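PDB 4O4V: triosephosphate isomerase from Trichomonas vaginalis, which probably catalyses the reversible isomerisation of D-glyceraldehyde 3-phosphate and dihydroxyacetone phosphate, a step shared by glycolysis and gluconeogenesis. Local coordinates for residues 219-224 and 228-233; 167-170 and 176-179; 3-8 and 206-211; 35-40 and 87-92; 141-146 and 190-195. All coordinates share one frame; numbering follows the deposited sequence.

Overall arrangement
All five contacts belong to one TIM barrel. Contacts 3 and 4 lie nearest its centre: both join strands that are not neighbours in the sheet, and their side chains meet in the barrel interior, where Phe5 and Trp89 bring the two together. Polar groups enter there too, through Arg206, Glu37 and a water. Contacts 1 and 4 are buried, contact 3 less fully, Thr3 being exposed. Contact 1 lies on the outer side of strand 229-232, where helix 218-222 packs and a sodium ion is bound. The partly buried contact 5 joins two outer-layer helices by aliphatic side chains. Contact 2, also partly buried, closes a loop ahead of helix 179-197, which carries one segment of contact 5.

Contact 1: residues 219-224 and 228-233; sequences NELAAC and DGFLVG. With NA (sodium ion), chain B.
Apolar packing between Leu221 and Phe230 carries the side-chain part of this contact. The Phe230 ring presents its edge to helix 218-222: CE1 lies 3.6 Å from Leu221 CB, which sits in the ring plane, and CZ comes 3.8 Å from Ala222 N, the next backbone nitrogen along the same turn, which lies near that plane too. Phe230 CG stands beside its own backbone N (chi1 -57°), which swings the end of the ring closer to the helix than its CB direction alone suggests. Ala222 CB adds a looser touch, 4.3 Å from Phe230 CZ. Tyr209 and Ile244 also border the ring, which thus fills the layer between the barrel strand 229-232 and the helices outside it.

The second kind of interaction is metal coordination. From the end of the same turn, the chain offers two carbonyl oxygens to a sodium ion, Ala222 O at 2.3 Å and Cys224 O at 2.4 Å. A water completes the local part of the shell, and Val227 O and Ser251 OG supply the remaining two protein ligands, so that the ion ties the turn leading into strand 229-232 to the C-terminal tail.

Every ligand is an oxygen and none is a carboxylate. The ion is therefore held by carbonyl, hydroxyl and water dipoles, a shell consistent with a singly charged hard cation.

Contact 2: residues 167-170 and 176-179; sequences PIWA and VAST
The backbones of 167-170 and 176-179 draw nearest at Ala170 and Val176, whose CA atoms are 5.1 Å apart, and a backbone hydrogen bond of 2.8 Å from Ala170 N to Pro167 O tightens the turn at 167-170. Trp169 brings the far end of its indole up to the second segment. Its CH2 is 3.6 Å from Ala177 CA and 3.8 Å from Ala177 CB, while CZ3 comes within 3.8 Å of Val176 O. The ring gets there because CG is wedged between the backbone N and the carbonyl carbon (chi1 59°), folding the indole back beside its own turn, with Ala170 CB over the rim of one face.

The two segments hold the hinges of the loop that follows strand 161-165, the mobile loop 6 which in triosephosphate isomerases closes over the bound substrate. Trp169 NE1 is hydrogen-bonded to Tyr165 OH, a pairing consistent with the open loop as seen in relatives.

Ala170 and Ala177 complete the packing: Ala170 CB lies 4.0 Å from Ala177 N and 4.3 Å from Ala177 CB. Tyr209 of strand 207-209 touches both Pro167 and Ala177, so one side chain borders both hinges. Past the contact, Ser178 takes the N-cap position of helix 179-197, its side chain capping a backbone N, and its own N bonds to Asp181 OD2.

Contact 3: residues 3-8 and 206-211; sequences TFFVGG and RILYGG
The guanidinium of Arg206 and the ring of Phe5 stand almost upright to each other, their planes 83° apart. Over one face of the guanidinium lies Phe5 CD2, 3.9 Å from Arg206 NH2, whereas the edge of the same group is taken by the backbone of Thr3. There Arg206 NH1 donates to Thr3 O over 2.9 Å, with an N-H...O angle of 152°. The acceptor lies close to the guanidinium plane, but the donor is tilted from the plane of the carbonyl. Within 206-211, Gly211 N sits over the centre of one face of the Tyr209 ring.

The arginine reaches Thr3 by doubling back: bends at chi2 (79°) and chi3 curl the chain, so its CG also lies near Thr3 O, at 3.3 Å. NH1 also forms a salt bridge with Glu37 of strand 37-41, so this one nitrogen serves a backbone carbonyl and a carboxylate.

Leu208 meets the ring on its other flank. Its CD1 is 3.7 Å from Phe5 CD1, and its CD2 is 3.7 Å from Phe5 O. Trp89 also packs against the Phe5 ring.

Strands 5-9 and 207-209 are not neighbours, since 229-232 runs between them in the closed barrel. Side chains facing inward from both therefore meet in the interior near the N-terminal ends of the strands, the layered core of a TIM barrel, remote from the catalytic end where the family places its active site.

Contact 4: residues 35-40 and 87-92; sequences NVEVVV and IEWTIL
Trp89 leans its indole over Val39 and sets its rim against Glu37. From CB, the side chain turns with CG beside the backbone N (chi1 -79°), which carries the ring toward strand 37-41. CG is 4.0 Å from Val39 CG1. Next along the five-membered ring, CD1 and NE1 pass over the other branch, Val39 CG2, which is nearest to NE1 at 3.7 Å. This methyl sits 3.9 Å from the centroid of the five-membered ring and 17° off its normal, a CH-pi contact over the face. CE2 shares the same methyl.

The two strands are not adjacent: strand 59-62 runs between them in the TIM barrel. The contact thus joins inward-facing side chains within the barrel core, close to where the strands begin.

At the outer rim the chemistry turns polar. Trp89 CZ2 approaches Glu37 OE2 to 3.5 Å, the oxygen lying near the ring plane, with carboxylate and indole planes 72° apart. At the tip, CH2 meets the Phe5 ring of strand 5-9. A water links Trp89 and Glu37: it accepts from Trp89 NE1 at 3.0 Å and donates to Glu37 OE2 at 2.7 Å, so the buried indole N-H is satisfied without a direct bond to the acid. The glutamate chain is extended, which carries its carboxylate out to the indole rim, and its other oxygen, OE1, forms a salt bridge with Arg206.

Contact 5: residues 141-146 and 190-195; sequences FVSAQI and RDILAA
Helices 138-149 and 179-197 are neighbours in the outer helical layer of the barrel, with Ile192 of the second reaching toward Ser143 and Ile146 of the first. The short segments cross at -48°, their axes 10.4 Å apart at closest approach. Ile192 makes the main side-chain contact with two of its branches. CD1, at the end of its longer arm, lies against the turn at Ser143, 3.6 Å from Ser143 CA and 3.7 Å from Ser143 CB. Its CG2, anti to the backbone N, meets Ile146 CG2 at 3.9 Å, methyl against methyl.

Between these helices in the chain comes strand 161-165, and the pair covers its outer side, as in the alternating strand-helix course of a TIM barrel: Ile146 and Leu193 both touch Ile163.

Leu193 joins more loosely, its CD2 4.2 Å from Ile146 CG2, so that one methyl of Ile146 serves two neighbours. The hydroxyl of Ser143, turned anti to its backbone N (chi1 -170°), passes alongside Ile192, with OG 3.8 Å from Ile192 CD1 and near CG1, and is hydrogen-bonded within its own helix to Glu147 OE2.

Contact 1: residues 219-224 and 228-233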
# COMPACT_ATOMS: atom_id res chain seq x y z
N ASN A 219 -10.31 -27.43 14.85
CA ASN A 219 -11.58 -28.07 15.14
C ASN A 219 -12.13 -27.71 16.53
O ASN A 219 -13.34 -27.44 16.68
CB ASN A 219 -11.47 -29.59 15.00
CG ASN A 219 -11.22 -30.03 13.58
OD1 ASN A 219 -11.37 -29.24 12.64
ND2 ASN A 219 -10.88 -31.32 13.39
N GLU A 220 -11.26 -27.67 17.52
CA GLU A 220 -11.66 -27.30 18.87
C GLU A 220 -12.04 -25.82 18.93
O GLU A 220 -12.97 -25.46 19.64
CB GLU A 220 -10.56 -27.63 19.87
N LEU A 221 -11.32 -24.95 18.22
CA LEU A 221 -11.71 -23.56 18.17
C LEU A 221 -13.06 -23.37 17.49
O LEU A 221 -13.91 -22.61 17.97
CB LEU A 221 -10.64 -22.72 17.48
CG LEU A 221 -9.37 -22.47 18.28
CD1 LEU A 221 -8.22 -22.07 17.36
CD2 LEU A 221 -9.62 -21.36 19.30
N ALA A 222 -13.27 -24.06 16.38
CA ALA A 222 -14.52 -23.91 15.64
C ALA A 222 -15.72 -24.27 16.49
O ALA A 222 -16.80 -23.68 16.36
CB ALA A 222 -14.48 -24.80 14.39
N ALA A 223 -15.58 -25.27 17.34
CA ALA A 223 -16.67 -25.72 18.19
C ALA A 223 -17.07 -24.71 19.24
O ALA A 223 -18.17 -24.82 19.81
CB ALA A 223 -16.29 -27.05 18.87
N CYS A 224 -16.27 -23.71 19.54
CA CYS A 224 -16.65 -22.71 20.53
C CYS A 224 -17.88 -21.96 20.03
O CYS A 224 -17.97 -21.59 18.86
CB CYS A 224 -15.52 -21.74 20.72
SG CYS A 224 -14.03 -22.39 21.47
N ASP A 228 -17.12 -17.83 15.12
CA ASP A 228 -17.81 -18.07 13.86
C ASP A 228 -16.87 -18.33 12.70
O ASP A 228 -17.32 -18.38 11.53
CB ASP A 228 -18.68 -16.86 13.50
CG ASP A 228 -19.71 -16.52 14.54
OD1 ASP A 228 -20.37 -17.46 15.11
OD2 ASP A 228 -19.93 -15.34 14.79
N GLY A 229 -15.59 -18.51 12.98
CA GLY A 229 -14.61 -18.73 11.95
C GLY A 229 -13.31 -18.09 12.31
O GLY A 229 -13.03 -17.80 13.48
N PHE A 230 -12.49 -17.85 11.28
CA PHE A 230 -11.08 -17.54 11.45
C PHE A 230 -10.61 -16.51 10.46
O PHE A 230 -11.07 -16.51 9.30
CB PHE A 230 -10.22 -18.80 11.26
CG PHE A 230 -10.60 -19.91 12.20
CD1 PHE A 230 -10.43 -19.74 13.55
CD2 PHE A 230 -11.15 -21.10 11.75
CE1 PHE A 230 -10.78 -20.72 14.44
CE2 PHE A 230 -11.51 -22.07 12.64
CZ PHE A 230 -11.31 -21.90 13.98
N LEU A 231 -9.66 -15.68 10.87
CA LEU A 231 -8.81 -14.93 9.95
C LEU A 231 -7.44 -15.57 10.11
O LEU A 231 -6.76 -15.40 11.12
CB LEU A 231 -8.79 -13.43 10.29
CG LEU A 231 -8.00 -12.60 9.27
CD1 LEU A 231 -8.58 -12.69 7.88
CD2 LEU A 231 -7.92 -11.13 9.72
N VAL A 232 -7.07 -16.38 9.13
CA VAL A 232 -5.91 -17.28 9.20
C VAL A 232 -4.69 -16.56 8.71
O VAL A 232 -4.73 -15.88 7.68
CB VAL A 232 -6.16 -18.52 8.32
CG1 VAL A 232 -5.01 -19.51 8.42
CG2 VAL A 232 -7.46 -19.21 8.70
N GLY A 233 -3.58 -16.74 9.39
CA GLY A 233 -2.29 -16.22 8.99
C GLY A 233 -1.52 -17.19 8.12
O GLY A 233 -1.95 -17.54 7.01
NA NA B . -18.34 -21.93 16.56
O HOH W 1 -20.59 -21.18 16.78

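Contact 2: residues 167-170 and 176-179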
# COMPACT_ATOMS: atom_id res chain seq x y z
N PRO A 167 -5.45 -11.89 19.30
CA PRO A 167 -4.81 -11.84 20.61
C PRO A 167 -3.37 -11.36 20.46
O PRO A 167 -2.42 -12.16 20.45
CB PRO A 167 -4.91 -13.30 21.07
CG PRO A 167 -4.82 -14.08 19.83
CD PRO A 167 -5.59 -13.27 18.80
N ILE A 168 -3.17 -10.07 20.36
CA ILE A 168 -1.86 -9.51 20.06
C ILE A 168 -0.89 -9.84 21.21
O ILE A 168 0.32 -10.05 20.97
CB ILE A 168 -1.95 -8.00 19.78
CG1 ILE A 168 -2.83 -7.74 18.55
CG2 ILE A 168 -0.53 -7.40 19.56
CD1 ILE A 168 -3.19 -6.27 18.35
N TRP A 169 -1.41 -9.97 22.41
CA TRP A 169 -0.65 -10.40 23.57
C TRP A 169 -0.03 -11.77 23.43
O TRP A 169 0.80 -12.12 24.29
CB TRP A 169 -1.61 -10.41 24.77
CG TRP A 169 -2.80 -11.28 24.64
CD1 TRP A 169 -4.03 -10.94 24.14
CD2 TRP A 169 -2.92 -12.63 25.06
NE1 TRP A 169 -4.87 -12.00 24.19
CE2 TRP A 169 -4.23 -13.05 24.79
CE3 TRP A 169 -2.03 -13.55 25.66
CZ2 TRP A 169 -4.68 -14.31 25.09
CZ3 TRP A 169 -2.49 -14.80 25.95
CH2 TRP A 169 -3.79 -15.16 25.68
N ALA A 170 -0.44 -12.54 22.44
CA ALA A 170 0.10 -13.87 22.18
C ALA A 170 0.96 -13.91 20.91
O ALA A 170 1.33 -15.01 20.48
CB ALA A 170 -0.99 -14.91 22.13
N VAL A 176 0.98 -17.99 25.06
CA VAL A 176 0.10 -18.64 24.10
C VAL A 176 -1.36 -18.50 24.57
O VAL A 176 -1.66 -18.51 25.76
CB VAL A 176 0.46 -20.13 23.89
CG1 VAL A 176 1.92 -20.29 23.37
CG2 VAL A 176 0.29 -20.90 25.11
N ALA A 177 -2.25 -18.41 23.60
CA ALA A 177 -3.69 -18.32 23.86
C ALA A 177 -4.29 -19.70 23.92
O ALA A 177 -3.86 -20.62 23.19
CB ALA A 177 -4.36 -17.52 22.74
N SER A 178 -5.27 -19.88 24.79
CA SER A 178 -6.04 -21.12 24.87
C SER A 178 -7.34 -21.00 24.04
O SER A 178 -7.77 -19.94 23.64
CB SER A 178 -6.41 -21.43 26.30
OG SER A 178 -7.40 -20.49 26.73
N THR A 179 -7.96 -22.15 23.83
CA THR A 179 -9.25 -22.21 23.17
C THR A 179 -10.25 -21.39 23.97
O THR A 179 -11.06 -20.64 23.40
CB THR A 179 -9.68 -23.67 22.99
OG1 THR A 179 -8.72 -24.32 22.15
CG2 THR A 179 -11.06 -23.76 22.36

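Contact 3: residues 3-8 and 206-211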
# COMPACT_ATOMS: atom_id res chain seq x y z
N THR A 3 -23.46 -18.13 8.99
CA THR A 3 -22.60 -19.00 8.18
C THR A 3 -21.16 -18.85 8.67
O THR A 3 -20.64 -17.74 8.80
CB THR A 3 -22.71 -18.63 6.72
OG1 THR A 3 -24.07 -18.78 6.32
CG2 THR A 3 -21.85 -19.52 5.87
N PHE A 4 -20.51 -19.98 8.90
CA PHE A 4 -19.09 -20.02 9.29
C PHE A 4 -18.27 -19.33 8.21
O PHE A 4 -18.56 -19.47 7.02
CB PHE A 4 -18.65 -21.48 9.45
CG PHE A 4 -17.41 -21.68 10.31
CD1 PHE A 4 -17.50 -21.69 11.68
CD2 PHE A 4 -16.16 -21.94 9.75
CE1 PHE A 4 -16.43 -21.96 12.49
CE2 PHE A 4 -15.08 -22.20 10.56
CZ PHE A 4 -15.21 -22.21 11.92
N PHE A 5 -17.25 -18.61 8.64
CA PHE A 5 -16.48 -17.73 7.74
C PHE A 5 -15.01 -17.96 7.94
O PHE A 5 -14.51 -17.84 9.06
CB PHE A 5 -16.85 -16.28 8.07
CG PHE A 5 -16.23 -15.25 7.16
CD1 PHE A 5 -14.90 -14.85 7.32
CD2 PHE A 5 -16.97 -14.67 6.15
CE1 PHE A 5 -14.34 -13.88 6.49
CE2 PHE A 5 -16.41 -13.72 5.31
CZ PHE A 5 -15.09 -13.33 5.50
N VAL A 6 -14.28 -18.23 6.86
CA VAL A 6 -12.83 -18.39 6.93
C VAL A 6 -12.17 -17.50 5.93
O VAL A 6 -12.38 -17.63 4.70
CB VAL A 6 -12.41 -19.88 6.76
CG1 VAL A 6 -10.88 -20.02 6.77
CG2 VAL A 6 -13.06 -20.76 7.85
N GLY A 7 -11.38 -16.56 6.43
CA GLY A 7 -10.55 -15.68 5.61
C GLY A 7 -9.12 -16.13 5.65
O GLY A 7 -8.56 -16.35 6.73
N GLY A 8 -8.50 -16.30 4.51
CA GLY A 8 -7.08 -16.57 4.41
C GLY A 8 -6.31 -15.29 4.17
O GLY A 8 -6.37 -14.76 3.04
N ARG A 206 -20.71 -12.16 12.12
CA ARG A 206 -19.68 -13.15 12.35
C ARG A 206 -18.49 -12.50 13.04
O ARG A 206 -17.97 -11.45 12.63
CB ARG A 206 -19.22 -13.80 11.04
CG ARG A 206 -20.13 -14.90 10.49
CD ARG A 206 -21.36 -14.41 9.78
NE ARG A 206 -21.07 -13.57 8.60
CZ ARG A 206 -20.74 -14.04 7.40
NH1 ARG A 206 -20.66 -15.35 7.17
NH2 ARG A 206 -20.54 -13.19 6.40
N ILE A 207 -18.07 -13.19 14.10
CA ILE A 207 -16.90 -12.82 14.90
C ILE A 207 -15.88 -13.94 14.77
O ILE A 207 -16.16 -15.10 15.08
CB ILE A 207 -17.27 -12.54 16.36
CG1 ILE A 207 -18.36 -11.46 16.43
CG2 ILE A 207 -16.01 -12.10 17.14
CD1 ILE A 207 -18.95 -11.27 17.81
N LEU A 208 -14.70 -13.60 14.27
CA LEU A 208 -13.66 -14.56 13.94
C LEU A 208 -12.56 -14.55 14.96
O LEU A 208 -12.25 -13.52 15.57
CB LEU A 208 -12.99 -14.23 12.60
CG LEU A 208 -13.90 -13.81 11.45
CD1 LEU A 208 -13.05 -13.52 10.23
CD2 LEU A 208 -14.95 -14.88 11.17
N TYR A 209 -11.93 -15.69 15.15
CA TYR A 209 -10.66 -15.77 15.88
C TYR A 209 -9.51 -15.62 14.92
O TYR A 209 -9.41 -16.31 13.90
CB TYR A 209 -10.57 -17.10 16.62
CG TYR A 209 -9.28 -17.23 17.41
CD1 TYR A 209 -9.00 -16.38 18.48
CD2 TYR A 209 -8.33 -18.15 17.05
CE1 TYR A 209 -7.82 -16.50 19.21
CE2 TYR A 209 -7.12 -18.27 17.77
CZ TYR A 209 -6.89 -17.44 18.86
OH TYR A 209 -5.73 -17.53 19.59
N GLY A 210 -8.66 -14.63 15.22
CA GLY A 210 -7.53 -14.25 14.39
C GLY A 210 -6.19 -14.46 15.05
O GLY A 210 -5.20 -13.84 14.63
N GLY A 211 -6.11 -15.32 16.04
CA GLY A 211 -4.83 -15.74 16.60
C GLY A 211 -4.27 -16.89 15.79
O GLY A 211 -4.63 -17.07 14.61

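Contact 4: residues 35-40 and 87-92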
# COMPACT_ATOMS: atom_id res chain seq x y z
N ASN A 35 -20.61 -26.17 5.18
CA ASN A 35 -21.13 -24.90 4.70
C ASN A 35 -20.25 -23.81 5.27
O ASN A 35 -20.15 -23.67 6.48
CB ASN A 35 -22.56 -24.68 5.18
N VAL A 36 -19.59 -23.05 4.40
CA VAL A 36 -18.60 -22.08 4.85
C VAL A 36 -18.41 -21.04 3.78
O VAL A 36 -18.46 -21.33 2.56
CB VAL A 36 -17.28 -22.80 5.21
CG1 VAL A 36 -16.74 -23.67 4.05
CG2 VAL A 36 -16.22 -21.83 5.70
N GLU A 37 -18.24 -19.81 4.20
CA GLU A 37 -17.93 -18.67 3.34
C GLU A 37 -16.44 -18.43 3.38
O GLU A 37 -15.91 -18.16 4.47
CB GLU A 37 -18.72 -17.44 3.81
CG GLU A 37 -18.50 -16.17 3.01
CD GLU A 37 -19.42 -15.04 3.39
OE1 GLU A 37 -20.22 -15.20 4.33
OE2 GLU A 37 -19.35 -13.98 2.73
N VAL A 38 -15.76 -18.54 2.26
CA VAL A 38 -14.31 -18.45 2.21
C VAL A 38 -13.88 -17.24 1.42
O VAL A 38 -14.36 -17.00 0.29
CB VAL A 38 -13.69 -19.72 1.59
CG1 VAL A 38 -12.16 -19.66 1.64
CG2 VAL A 38 -14.21 -20.98 2.28
N VAL A 39 -12.97 -16.48 2.00
CA VAL A 39 -12.42 -15.28 1.39
C VAL A 39 -10.90 -15.41 1.44
O VAL A 39 -10.36 -15.89 2.45
CB VAL A 39 -12.96 -14.06 2.14
CG1 VAL A 39 -12.30 -12.77 1.72
CG2 VAL A 39 -14.46 -13.93 1.97
N VAL A 40 -10.21 -14.98 0.40
CA VAL A 40 -8.75 -15.05 0.31
C VAL A 40 -8.22 -13.65 0.06
O VAL A 40 -8.58 -13.03 -0.95
CB VAL A 40 -8.29 -15.98 -0.80
CG1 VAL A 40 -6.77 -16.02 -0.84
CG2 VAL A 40 -8.89 -17.40 -0.60
N ILE A 87 -13.74 -7.11 -7.11
CA ILE A 87 -13.37 -7.53 -5.74
C ILE A 87 -14.22 -6.77 -4.75
O ILE A 87 -14.37 -5.56 -4.86
CB ILE A 87 -11.88 -7.26 -5.51
CG1 ILE A 87 -11.05 -8.12 -6.47
CG2 ILE A 87 -11.52 -7.52 -4.05
CD1 ILE A 87 -9.62 -7.71 -6.58
N GLU A 88 -14.78 -7.49 -3.78
CA GLU A 88 -15.81 -6.96 -2.89
C GLU A 88 -15.42 -6.82 -1.42
O GLU A 88 -16.24 -6.33 -0.65
CB GLU A 88 -17.07 -7.90 -2.95
CG GLU A 88 -17.44 -8.54 -4.33
CD GLU A 88 -18.44 -9.73 -4.24
OE1 GLU A 88 -19.04 -9.95 -3.15
OE2 GLU A 88 -18.60 -10.46 -5.26
N TRP A 89 -14.26 -7.33 -1.02
CA TRP A 89 -13.85 -7.43 0.38
C TRP A 89 -12.56 -6.68 0.61
O TRP A 89 -11.69 -6.62 -0.25
CB TRP A 89 -13.60 -8.89 0.75
CG TRP A 89 -14.83 -9.71 1.04
CD1 TRP A 89 -15.48 -10.53 0.16
CD2 TRP A 89 -15.54 -9.81 2.28
NE1 TRP A 89 -16.53 -11.13 0.78
CE2 TRP A 89 -16.60 -10.69 2.07
CE3 TRP A 89 -15.37 -9.22 3.54
CZ2 TRP A 89 -17.52 -11.00 3.07
CZ3 TRP A 89 -16.28 -9.52 4.54
CH2 TRP A 89 -17.33 -10.41 4.30
N THR A 90 -12.41 -6.19 1.84
CA THR A 90 -11.11 -5.78 2.36
C THR A 90 -10.99 -6.10 3.84
O THR A 90 -11.98 -6.03 4.59
CB THR A 90 -10.81 -4.28 2.13
OG1 THR A 90 -9.44 -3.99 2.44
CG2 THR A 90 -11.74 -3.37 2.89
N ILE A 91 -9.78 -6.40 4.27
CA ILE A 91 -9.40 -6.35 5.69
C ILE A 91 -9.14 -4.92 6.08
O ILE A 91 -8.60 -4.15 5.27
CB ILE A 91 -8.15 -7.22 5.94
CG1 ILE A 91 -8.40 -8.68 5.50
CG2 ILE A 91 -7.69 -7.18 7.40
CD1 ILE A 91 -7.16 -9.56 5.52
N LEU A 92 -9.49 -4.55 7.32
CA LEU A 92 -9.16 -3.26 7.90
C LEU A 92 -8.67 -3.44 9.31
O LEU A 92 -9.20 -4.26 10.06
CB LEU A 92 -10.39 -2.33 7.94
CG LEU A 92 -10.93 -1.86 6.60
CD1 LEU A 92 -12.18 -1.02 6.82
CD2 LEU A 92 -9.88 -1.08 5.86
O HOH W 2 -18.04 -13.66 0.41

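Contact 5: residues 141-146 and 190-195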
# COMPACT_ATOMS: atom_id res chain seq x y z
N PHE A 141 -10.25 -2.62 26.68
CA PHE A 141 -9.48 -2.17 25.54
C PHE A 141 -10.23 -2.50 24.24
O PHE A 141 -10.34 -1.67 23.34
CB PHE A 141 -8.10 -2.81 25.51
CG PHE A 141 -7.24 -2.31 24.41
CD1 PHE A 141 -6.47 -1.16 24.60
CD2 PHE A 141 -7.20 -2.94 23.17
CE1 PHE A 141 -5.69 -0.67 23.57
CE2 PHE A 141 -6.42 -2.46 22.15
CZ PHE A 141 -5.65 -1.32 22.34
N VAL A 142 -10.71 -3.74 24.11
CA VAL A 142 -11.42 -4.17 22.91
C VAL A 142 -12.73 -3.41 22.78
O VAL A 142 -13.10 -2.98 21.67
CB VAL A 142 -11.59 -5.68 22.92
CG1 VAL A 142 -12.56 -6.12 21.84
CG2 VAL A 142 -10.25 -6.38 22.77
N SER A 143 -13.41 -3.15 23.88
CA SER A 143 -14.64 -2.36 23.80
C SER A 143 -14.37 -0.96 23.24
O SER A 143 -15.15 -0.47 22.42
CB SER A 143 -15.34 -2.26 25.15
OG SER A 143 -16.64 -1.68 25.02
N ALA A 144 -13.32 -0.30 23.66
CA ALA A 144 -13.03 1.02 23.13
C ALA A 144 -12.83 0.95 21.62
O ALA A 144 -13.27 1.84 20.89
CB ALA A 144 -11.79 1.62 23.81
N GLN A 145 -12.14 -0.09 21.14
CA GLN A 145 -11.92 -0.24 19.71
C GLN A 145 -13.24 -0.45 18.96
O GLN A 145 -13.48 0.14 17.90
CB GLN A 145 -10.98 -1.40 19.42
CG GLN A 145 -9.56 -1.20 19.93
CD GLN A 145 -8.66 -2.32 19.50
OE1 GLN A 145 -8.97 -3.50 19.73
NE2 GLN A 145 -7.55 -1.98 18.86
N ILE A 146 -14.07 -1.34 19.48
CA ILE A 146 -15.36 -1.64 18.84
C ILE A 146 -16.28 -0.43 18.91
O ILE A 146 -17.01 -0.14 17.95
CB ILE A 146 -16.00 -2.89 19.44
CG1 ILE A 146 -15.13 -4.13 19.20
CG2 ILE A 146 -17.45 -3.08 18.90
CD1 ILE A 146 -15.00 -4.58 17.78
N ARG A 190 -19.39 -9.98 21.06
CA ARG A 190 -20.81 -10.14 20.77
C ARG A 190 -21.67 -9.40 21.78
O ARG A 190 -22.66 -8.77 21.40
CB ARG A 190 -21.21 -11.61 20.70
CG ARG A 190 -22.53 -11.83 19.96
CD ARG A 190 -22.92 -13.28 19.72
NE ARG A 190 -21.83 -14.02 19.09
CZ ARG A 190 -21.46 -13.93 17.81
NH1 ARG A 190 -22.08 -13.20 16.96
NH2 ARG A 190 -20.38 -14.63 17.41
N ASP A 191 -21.28 -9.45 23.05
CA ASP A 191 -22.04 -8.75 24.07
C ASP A 191 -21.94 -7.23 23.96
O ASP A 191 -22.91 -6.51 24.25
CB ASP A 191 -21.64 -9.22 25.45
CG ASP A 191 -22.16 -10.61 25.77
OD1 ASP A 191 -23.08 -11.11 25.07
OD2 ASP A 191 -21.63 -11.20 26.74
N ILE A 192 -20.79 -6.72 23.54
CA ILE A 192 -20.68 -5.29 23.27
C ILE A 192 -21.65 -4.89 22.14
O ILE A 192 -22.38 -3.90 22.24
CB ILE A 192 -19.24 -4.91 22.89
CG1 ILE A 192 -18.29 -5.07 24.09
CG2 ILE A 192 -19.19 -3.49 22.33
CD1 ILE A 192 -16.84 -5.27 23.70
N LEU A 193 -21.63 -5.65 21.05
CA LEU A 193 -22.58 -5.39 19.98
C LEU A 193 -24.01 -5.42 20.50
O LEU A 193 -24.81 -4.53 20.20
CB LEU A 193 -22.45 -6.40 18.84
CG LEU A 193 -21.13 -6.38 18.07
CD1 LEU A 193 -21.16 -7.48 17.02
CD2 LEU A 193 -20.90 -5.02 17.41
N ALA A 194 -24.36 -6.43 21.29
CA ALA A 194 -25.73 -6.54 21.76
C ALA A 194 -26.12 -5.32 22.58
O ALA A 194 -27.22 -4.78 22.41
CB ALA A 194 -25.92 -7.81 22.56
N ALA A 195 -25.22 -4.83 23.41
CA ALA A 195 -25.50 -3.72 24.32
C ALA A 195 -25.55 -2.39 23.57
O ALA A 195 -26.32 -1.49 23.96
CB ALA A 195 -24.46 -3.65 25.40